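Local coordinates for putative DNA-binding protein (Salmonella choleraesuis, PDB 2HX0) that probably binds DNA and holds a magnesium ion at a site of three histidines, at residues 44-48 / 127-131. The protein carries 2 engineered substitutions. Sequence-based numbering, arbitrary orientation.
Sequences LRAAW and ALTFS. Engineered in segment 44-48: Arg45 (natural residue His).
Phe130 lays one face of its ring against Ala46, where the 128-134/141-147 hairpin meets the main antiparallel sheet of this PCC-domain protein. The CB of Ala46 stands 3.6 Å from the centroid of the Phe130 ring and almost on its normal, a CH-pi contact. The CB of Phe130 already points at 44-48, and with its CG anti to the carbonyl carbon (chi1 -69°) the ring lies against Ala46. At the ring edge, CE2 of Phe130 comes 3.4 Å from the backbone O of Ala47. Leu143 of the hairpin, Thr84 and Glu86 of the main sheet, and Ala22 of the second subunit also touch Phe130.

One direct backbone bond joins the segments. The N of Phe130 donates to the O of Arg45 at 2.7 Å, and the N-H points nearly straight at the acceptor (175°). The methyl of Ala46 also rests on the hairpin backbone, with CB 3.4 Å from the O of Leu128. Glu124 accepts hydrogen bonds from the N atoms of Arg45 and Ala46, which ties this turn before strand 47-56 to strand 113-124.

Arg45 is an engineered residue, His in the natural sequence. Its chain bends at chi2 and chi3 and runs beside Thr129. The CG2 of Thr129 lies over one guanidinium face, 3.5 Å from NH1 of Arg45. A water accepts from NH1 of Arg45 at 3.1 Å. The same water donates to the backbone O of Phe130 at 2.8 Å.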
ATOM      1  N   LEU A  44     -15.111  11.523   9.118  1.00 13.38           N
ATOM      2  CA  LEU A  44     -14.773  10.128   8.860  1.00 11.59           C
ATOM      3  C   LEU A  44     -14.631   9.375  10.183  1.00 12.45           C
ATOM      4  O   LEU A  44     -13.931   9.826  11.092  1.00 13.96           O
ATOM      5  CB  LEU A  44     -13.474  10.051   8.054  1.00 10.60           C
ATOM      6  CG  LEU A  44     -13.486  10.826   6.730  1.00 12.19           C
ATOM      7  CD1 LEU A  44     -12.176  10.582   5.982  1.00 12.01           C
ATOM      8  CD2 LEU A  44     -14.681  10.400   5.884  1.00 11.85           C
ATOM      9  N   ARG A  45     -15.284   8.219  10.279  1.00  9.96           N
ATOM     10  CA  ARG A  45     -15.253   7.421  11.501  1.00 10.62           C
ATOM     11  C   ARG A  45     -14.498   6.097  11.397  1.00  8.84           C
ATOM     12  O   ARG A  45     -14.244   5.454  12.411  1.00  9.67           O
ATOM     13  CB  ARG A  45     -16.679   7.118  11.982  1.00 13.50           C
ATOM     14  CG  ARG A  45     -17.570   8.336  12.206  1.00 18.20           C
ATOM     15  CD  ARG A  45     -16.985   9.294  13.226  1.00 22.41           C
ATOM     16  NE  ARG A  45     -16.814   8.690  14.544  1.00 26.37           N
ATOM     17  CZ  ARG A  45     -17.813   8.348  15.354  1.00 28.82           C
ATOM     18  NH1 ARG A  45     -17.546   7.802  16.534  1.00 30.76           N
ATOM     19  NH2 ARG A  45     -19.072   8.551  14.990  1.00 30.62           N
ATOM     20  N   ALA A  46     -14.144   5.682  10.186  1.00 10.43           N
ATOM     21  CA  ALA A  46     -13.424   4.421  10.002  1.00  8.90           C
ATOM     22  C   ALA A  46     -12.704   4.461   8.662  1.00 10.02           C
ATOM     23  O   ALA A  46     -13.134   3.837   7.694  1.00 11.44           O
ATOM     24  CB  ALA A  46     -14.399   3.259  10.035  1.00 10.31           C
ATOM     25  N   ALA A  47     -11.589   5.180   8.618  1.00  8.53           N
ATOM     26  CA  ALA A  47     -10.857   5.344   7.377  1.00  7.65           C
ATOM     27  C   ALA A  47      -9.473   4.718   7.377  1.00  7.39           C
ATOM     28  O   ALA A  47      -8.952   4.328   8.419  1.00  8.67           O
ATOM     29  CB  ALA A  47     -10.754   6.842   7.046  1.00 11.25           C
ATOM     30  N   TRP A  48      -8.893   4.608   6.189  1.00  8.47           N
ATOM     31  CA  TRP A  48      -7.550   4.060   6.043  1.00  7.68           C
ATOM     32  C   TRP A  48      -6.945   4.659   4.783  1.00  7.56           C
ATOM     33  O   TRP A  48      -7.668   5.145   3.913  1.00  8.35           O
ATOM     34  CB  TRP A  48      -7.601   2.519   5.967  1.00  8.45           C
ATOM     35  CG  TRP A  48      -7.772   1.908   4.593  1.00  8.55           C
ATOM     36  CD1 TRP A  48      -6.785   1.427   3.780  1.00  7.48           C
ATOM     37  CD2 TRP A  48      -9.006   1.667   3.908  1.00  8.01           C
ATOM     38  NE1 TRP A  48      -7.328   0.898   2.633  1.00  9.21           N
ATOM     39  CE2 TRP A  48      -8.692   1.034   2.686  1.00  7.05           C
ATOM     40  CE3 TRP A  48     -10.350   1.927   4.210  1.00  8.34           C
ATOM     41  CZ2 TRP A  48      -9.673   0.650   1.764  1.00  7.77           C
ATOM     42  CZ3 TRP A  48     -11.326   1.548   3.293  1.00  8.53           C
ATOM     43  CH2 TRP A  48     -10.980   0.916   2.083  1.00  8.31           C
ATOM     44  N   ALA A 127     -20.121   1.469   7.284  1.00 11.16           N
ATOM     45  CA  ALA A 127     -20.827   0.567   8.188  1.00 12.37           C
ATOM     46  C   ALA A 127     -20.084   0.317   9.496  1.00 12.22           C
ATOM     47  O   ALA A 127     -20.597  -0.364  10.390  1.00 13.74           O
ATOM     48  CB  ALA A 127     -21.105  -0.765   7.485  1.00 15.70           C
ATOM     49  N   LEU A 128     -18.887   0.880   9.621  1.00 10.17           N
ATOM     50  CA  LEU A 128     -18.084   0.670  10.820  1.00  8.80           C
ATOM     51  C   LEU A 128     -17.630   1.960  11.487  1.00  8.59           C
ATOM     52  O   LEU A 128     -17.727   3.043  10.917  1.00 10.15           O
ATOM     53  CB  LEU A 128     -16.838  -0.148  10.463  1.00 10.56           C
ATOM     54  CG  LEU A 128     -17.057  -1.482   9.746  1.00 10.84           C
ATOM     55  CD1 LEU A 128     -15.719  -2.015   9.256  1.00 12.32           C
ATOM     56  CD2 LEU A 128     -17.719  -2.484  10.685  1.00 11.27           C
ATOM     57  N   THR A 129     -17.125   1.821  12.706  1.00  9.93           N
ATOM     58  CA  THR A 129     -16.592   2.950  13.453  1.00 10.96           C
ATOM     59  C   THR A 129     -15.329   2.469  14.146  1.00 10.55           C
ATOM     60  O   THR A 129     -15.337   1.428  14.813  1.00 12.08           O
ATOM     61  CB  THR A 129     -17.578   3.465  14.528  1.00 13.84           C
ATOM     62  OG1 THR A 129     -18.726   4.041  13.894  1.00 15.43           O
ATOM     63  CG2 THR A 129     -16.914   4.528  15.391  1.00 16.22           C
ATOM     64  N   PHE A 130     -14.238   3.205  13.957  1.00  9.63           N
ATOM     65  CA  PHE A 130     -12.969   2.869  14.594  1.00 10.25           C
ATOM     66  C   PHE A 130     -12.825   3.703  15.858  1.00 12.05           C
ATOM     67  O   PHE A 130     -13.247   4.862  15.906  1.00 12.80           O
ATOM     68  CB  PHE A 130     -11.766   3.213  13.704  1.00 10.72           C
ATOM     69  CG  PHE A 130     -11.618   2.356  12.475  1.00  9.64           C
ATOM     70  CD1 PHE A 130     -12.320   1.162  12.330  1.00 10.20           C
ATOM     71  CD2 PHE A 130     -10.741   2.744  11.466  1.00  9.64           C
ATOM     72  CE1 PHE A 130     -12.148   0.365  11.194  1.00 10.26           C
ATOM     73  CE2 PHE A 130     -10.558   1.961  10.328  1.00  8.78           C
ATOM     74  CZ  PHE A 130     -11.264   0.767  10.190  1.00  9.27           C
ATOM     75  N   SER A 131     -12.223   3.111  16.881  1.00 13.45           N
ATOM     76  CA  SER A 131     -11.956   3.813  18.128  1.00 14.65           C
ATOM     77  C   SER A 131     -10.678   3.207  18.684  1.00 14.67           C
ATOM     78  O   SER A 131     -10.201   2.186  18.184  1.00 13.78           O
ATOM     79  CB  SER A 131     -13.108   3.644  19.129  1.00 16.42           C
ATOM     80  OG  SER A 131     -13.301   2.288  19.487  1.00 17.82           O
TER
HETATM   81  O   HOH W   1     -14.971   6.345  17.562  1.00 24.22           O